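Local coordinates for protein galactose-1-phosphate uridylyltransferase (Bacillus cereus, PDB 4QVU) that binds zinc and has a HIT-like fold, is otherwise uncharacterised, and may act as a UDP-glucose:hexose-1-phosphate uridylyltransferase, at residues I154-S159 with F169-E174; N205-Y210 with K218-F223. One frame throughout, in Å; residues are numbered along the deposited sequence.

Interaction 1 (I154-S159 with F169-E174)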
# COMPACT_ATOMS: atom_id res chain seq x y z
N ILE A 154 13.03 -12.57 23.42
CA ILE A 154 12.50 -12.73 22.06
C ILE A 154 11.11 -12.08 21.89
O ILE A 154 10.38 -11.86 22.86
CB ILE A 154 12.46 -14.26 21.73
CG1 ILE A 154 12.32 -14.54 20.21
CG2 ILE A 154 11.43 -15.02 22.59
CD1 ILE A 154 12.70 -15.90 19.78
N GLU A 155 10.76 -11.80 20.62
CA GLU A 155 9.50 -11.23 20.16
C GLU A 155 9.06 -11.90 18.87
O GLU A 155 9.85 -12.00 17.92
CB GLU A 155 9.62 -9.70 19.94
CG GLU A 155 8.33 -9.08 19.42
CD GLU A 155 8.36 -7.63 18.98
OE1 GLU A 155 8.92 -6.78 19.72
OE2 GLU A 155 7.75 -7.32 17.93
N LEU A 156 7.79 -12.33 18.84
CA LEU A 156 7.12 -12.90 17.69
C LEU A 156 5.92 -12.03 17.37
O LEU A 156 5.05 -11.84 18.22
CB LEU A 156 6.72 -14.38 17.91
CG LEU A 156 5.75 -15.02 16.89
CD1 LEU A 156 6.31 -15.06 15.47
CD2 LEU A 156 5.40 -16.41 17.30
N ASN A 157 5.87 -11.51 16.15
CA ASN A 157 4.75 -10.68 15.73
C ASN A 157 4.33 -11.03 14.30
O ASN A 157 5.02 -11.79 13.62
CB ASN A 157 5.10 -9.17 15.84
CG ASN A 157 6.12 -8.64 14.84
OD1 ASN A 157 5.92 -8.70 13.62
ND2 ASN A 157 7.17 -8.01 15.34
N ILE A 158 3.19 -10.46 13.86
CA ILE A 158 2.65 -10.55 12.50
C ILE A 158 2.72 -9.15 11.91
O ILE A 158 2.23 -8.21 12.55
CB ILE A 158 1.20 -11.15 12.45
CG1 ILE A 158 1.06 -12.39 13.36
CG2 ILE A 158 0.79 -11.44 10.99
CD1 ILE A 158 -0.33 -12.82 13.64
N SER A 159 3.34 -8.99 10.74
CA SER A 159 3.47 -7.69 10.07
C SER A 159 2.12 -7.00 9.76
O SER A 159 1.27 -7.58 9.08
CB SER A 159 4.23 -7.84 8.76
OG SER A 159 5.62 -7.93 8.97
N PHE A 169 5.56 -13.40 9.45
CA PHE A 169 5.83 -13.61 10.87
C PHE A 169 7.26 -13.20 11.16
O PHE A 169 8.19 -13.74 10.56
CB PHE A 169 5.57 -15.07 11.29
CG PHE A 169 4.20 -15.61 10.95
CD1 PHE A 169 3.09 -15.27 11.71
CD2 PHE A 169 4.03 -16.50 9.90
CE1 PHE A 169 1.83 -15.78 11.41
CE2 PHE A 169 2.77 -17.03 9.61
CZ PHE A 169 1.68 -16.68 10.37
N ASN A 170 7.44 -12.21 12.05
CA ASN A 170 8.75 -11.68 12.41
C ASN A 170 9.14 -12.17 13.78
O ASN A 170 8.40 -11.99 14.75
CB ASN A 170 8.74 -10.15 12.35
CG ASN A 170 8.25 -9.61 11.03
OD1 ASN A 170 8.88 -9.79 9.98
ND2 ASN A 170 7.09 -9.00 11.04
N ILE A 171 10.29 -12.84 13.84
CA ILE A 171 10.87 -13.37 15.07
C ILE A 171 12.15 -12.57 15.31
O ILE A 171 13.08 -12.64 14.51
CB ILE A 171 11.10 -14.90 14.99
CG1 ILE A 171 9.89 -15.63 14.39
CG2 ILE A 171 11.46 -15.43 16.36
CD1 ILE A 171 10.10 -17.07 14.10
N ILE A 172 12.16 -11.75 16.38
CA ILE A 172 13.29 -10.86 16.69
C ILE A 172 13.94 -11.23 18.03
O ILE A 172 13.24 -11.42 19.02
CB ILE A 172 12.84 -9.34 16.71
CG1 ILE A 172 11.95 -8.94 15.50
CG2 ILE A 172 14.01 -8.37 16.88
CD1 ILE A 172 10.47 -8.95 15.75
N ILE A 173 15.29 -11.29 18.05
CA ILE A 173 16.13 -11.46 19.25
C ILE A 173 17.08 -10.25 19.29
O ILE A 173 17.44 -9.73 18.24
CB ILE A 173 16.90 -12.82 19.39
CG1 ILE A 173 17.85 -13.10 18.20
CG2 ILE A 173 15.92 -13.96 19.65
CD1 ILE A 173 18.83 -14.25 18.39
N GLU A 174 17.43 -9.78 20.49
CA GLU A 174 18.27 -8.60 20.66
C GLU A 174 19.71 -9.01 21.02
O GLU A 174 20.63 -8.21 20.83
CB GLU A 174 17.68 -7.69 21.74
CG GLU A 174 18.00 -6.22 21.55
CD GLU A 174 17.09 -5.29 22.34
OE1 GLU A 174 15.92 -5.12 21.92
OE2 GLU A 174 17.56 -4.72 23.35
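E155 and N157 pair with I172 and N170 as the two hydrogen-bonded rungs of an antiparallel hairpin, strands 154-159 and 169-173, whose axes run at 157°. Each rung carries two backbone bonds, among them I172 N to E155 O at 2.8 Å and N157 N to N170 O at 2.9 Å.

A side-chain polar chain runs over the same face. The amide nitrogen ND2 of N170 spends both hydrogens across the contact, giving one to N157 OD1 (2.8 Å) and the other to S159 OG (2.8 Å); both acceptors lie in its amide plane. N157 can reach across because its CG sits between backbone N and carbonyl carbon (chi1 70°), and the two amide planes stand 58° apart. Its own ND2 bonds E155 OE2 within the strand at 2.7 Å, on the anti side of the carboxylate, and also F143 O. E155 OE1 forms a salt bridge with K150, while N170 OD1 accepts from K218. I172 adds an apolar end, its CD1 lying beside ND2 of N157.

On the other face the contacts are hydrocarbon. The CD1 methyl of I154 meets I171 CG2 at 3.7 Å, L156 CD1 lies alongside I171 CG1 at 3.8 Å, and CG1 of I158 approaches F169 CD1. Helices 179-195 and 241-249 cover this face; the I154 and I173 side chains adjoin the zinc ligands E181 and C178.

The hairpin is thus two-sided: on one face the several partners of each buried amide fix its rotation, while the apolar face packs against helices 179-195 and 241-249.

Interaction 2 (N205-Y210 with K218-F223)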
# COMPACT_ATOMS: atom_id res chain seq x y z
N ASN A 205 8.94 -19.51 3.20
CA ASN A 205 10.28 -18.96 3.11
C ASN A 205 10.75 -18.47 4.45
O ASN A 205 9.95 -17.97 5.24
CB ASN A 205 10.33 -17.78 2.13
CG ASN A 205 10.25 -18.07 0.67
OD1 ASN A 205 9.38 -17.57 -0.02
ND2 ASN A 205 11.23 -18.74 0.11
N LEU A 206 12.06 -18.59 4.69
CA LEU A 206 12.73 -17.97 5.83
C LEU A 206 13.62 -16.91 5.31
O LEU A 206 14.32 -17.17 4.33
CB LEU A 206 13.52 -18.94 6.73
CG LEU A 206 12.85 -20.15 7.36
CD1 LEU A 206 13.84 -20.85 8.26
CD2 LEU A 206 11.61 -19.78 8.16
N PHE A 207 13.60 -15.73 5.91
CA PHE A 207 14.51 -14.64 5.55
C PHE A 207 15.16 -14.13 6.80
O PHE A 207 14.46 -13.85 7.77
CB PHE A 207 13.83 -13.50 4.79
CG PHE A 207 13.14 -13.92 3.53
CD1 PHE A 207 13.87 -14.26 2.39
CD2 PHE A 207 11.75 -13.99 3.47
CE1 PHE A 207 13.23 -14.67 1.23
CE2 PHE A 207 11.11 -14.39 2.30
CZ PHE A 207 11.86 -14.72 1.19
N PHE A 208 16.49 -14.04 6.80
CA PHE A 208 17.21 -13.55 7.95
C PHE A 208 17.76 -12.17 7.66
O PHE A 208 18.13 -11.87 6.53
CB PHE A 208 18.33 -14.51 8.36
CG PHE A 208 17.83 -15.79 9.00
CD1 PHE A 208 17.42 -16.86 8.21
CD2 PHE A 208 17.81 -15.93 10.38
CE1 PHE A 208 16.98 -18.05 8.80
CE2 PHE A 208 17.38 -17.13 10.97
CZ PHE A 208 16.97 -18.18 10.18
N TYR A 209 17.77 -11.33 8.71
CA TYR A 209 18.25 -9.94 8.66
C TYR A 209 19.05 -9.60 9.91
O TYR A 209 18.71 -10.06 11.01
CB TYR A 209 17.07 -8.94 8.53
CG TYR A 209 15.98 -9.33 7.54
CD1 TYR A 209 15.00 -10.25 7.89
CD2 TYR A 209 15.87 -8.70 6.30
CE1 TYR A 209 14.00 -10.62 7.00
CE2 TYR A 209 14.84 -9.03 5.42
CZ TYR A 209 13.92 -10.00 5.76
OH TYR A 209 12.90 -10.34 4.91
N TYR A 210 20.11 -8.81 9.74
CA TYR A 210 20.90 -8.25 10.83
C TYR A 210 20.68 -6.75 10.72
O TYR A 210 21.28 -6.09 9.86
CB TYR A 210 22.38 -8.69 10.82
CG TYR A 210 23.15 -8.14 12.01
CD1 TYR A 210 23.09 -8.77 13.25
CD2 TYR A 210 23.86 -6.95 11.91
CE1 TYR A 210 23.76 -8.24 14.36
CE2 TYR A 210 24.52 -6.41 13.01
CZ TYR A 210 24.46 -7.06 14.23
OH TYR A 210 25.11 -6.53 15.33
N LYS A 218 12.21 -13.57 9.28
CA LYS A 218 10.88 -13.38 8.74
C LYS A 218 10.44 -14.70 8.10
O LYS A 218 11.12 -15.21 7.20
CB LYS A 218 10.83 -12.21 7.76
CG LYS A 218 9.43 -11.88 7.25
CD LYS A 218 9.43 -10.75 6.23
CE LYS A 218 9.58 -9.38 6.84
NZ LYS A 218 8.33 -8.93 7.50
N VAL A 219 9.36 -15.30 8.64
CA VAL A 219 8.74 -16.54 8.18
C VAL A 219 7.56 -16.13 7.31
O VAL A 219 6.67 -15.43 7.80
CB VAL A 219 8.31 -17.50 9.34
CG1 VAL A 219 7.99 -18.89 8.81
CG2 VAL A 219 9.39 -17.59 10.43
N VAL A 220 7.59 -16.49 6.02
CA VAL A 220 6.58 -16.06 5.05
C VAL A 220 5.87 -17.27 4.41
O VAL A 220 6.49 -17.96 3.59
CB VAL A 220 7.21 -15.15 3.95
CG1 VAL A 220 6.15 -14.57 3.01
CG2 VAL A 220 8.07 -14.03 4.54
N PRO A 221 4.56 -17.52 4.69
CA PRO A 221 3.85 -18.58 3.97
C PRO A 221 3.74 -18.24 2.48
O PRO A 221 3.63 -17.07 2.10
CB PRO A 221 2.47 -18.62 4.63
CG PRO A 221 2.60 -17.81 5.88
CD PRO A 221 3.64 -16.80 5.60
N ARG A 222 3.83 -19.27 1.63
CA ARG A 222 3.77 -19.11 0.19
C ARG A 222 2.69 -20.05 -0.32
O ARG A 222 2.67 -21.24 -0.01
CB ARG A 222 5.14 -19.38 -0.44
CG ARG A 222 6.29 -18.45 -0.00
CD ARG A 222 6.19 -16.99 -0.47
NE ARG A 222 6.10 -16.88 -1.93
CZ ARG A 222 7.13 -16.73 -2.75
NH1 ARG A 222 8.36 -16.63 -2.28
NH2 ARG A 222 6.93 -16.65 -4.06
N PHE A 223 1.74 -19.48 -1.04
CA PHE A 223 0.56 -20.19 -1.56
C PHE A 223 0.03 -19.50 -2.80
O PHE A 223 0.24 -18.30 -2.96
CB PHE A 223 -0.56 -20.27 -0.47
CG PHE A 223 -0.87 -18.95 0.21
CD1 PHE A 223 -0.12 -18.52 1.30
CD2 PHE A 223 -1.89 -18.13 -0.27
CE1 PHE A 223 -0.38 -17.27 1.89
CE2 PHE A 223 -2.16 -16.90 0.34
CZ PHE A 223 -1.39 -16.47 1.41
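The hairpin of strands 203-211 and 214-222, in the middle of the antiparallel sheet, is joined here by N205 and F207 facing V220 and K218 in two hydrogen-bonded pairs. Four backbone bonds tie these pairs, including V220 N to N205 O at 2.9 Å and K218 N to F207 O at 2.7 Å.

Beyond the ladder, R222 turns back on N205. Bends at chi2 and chi3 (-69° and -57°) fold its chain so that NH1 reaches N205 OD1 at 2.7 Å, in the carbonyl plane but 19° out of the guanidinium plane. N205 ND2 bonds K109 O, so the amide bridges R222 and strand 104-111. Next to it, V220 CG2 meets the edge of the F207 ring, 3.8 Å from CE2. The Y209 ring likewise turns an edge to K218, with CE1 3.6 Å from CB. On the opposite face L206 CD2 lies against V219 CG1 at 3.8 Å.

L206 and V219 pack against helix 179-195. The face of N205, F207 and Y209 meets a second subunit: Y209 OH bonds G231 O and R222 NH2 bonds V225 O, both of the second subunit, and Y232 of that subunit meets the rings of F207 and Y209. Strands 104-111 and 169-173 flank the hairpin within the sheet.

How the interactions relate
From the N terminus, interaction 1 comes first, closing the short connection between strands 154-159 and 169-173. The chain then passes through helix 179-195, and interaction 2 closes the next hairpin, of strands 203-211 and 214-222. The two loops follow in series, neither nesting nor crossing. In space they meet, because strands 169-173 and 214-222 are neighbours in the sheet: F169 O accepts from V219 N at 2.7 Å, and I171 CD1 packs on V219 CG2. Helix 179-195, the link between the hairpins, packs on both. The two contacts thereby connect the zinc-site end of the sheet to its centre and to the subunit interface.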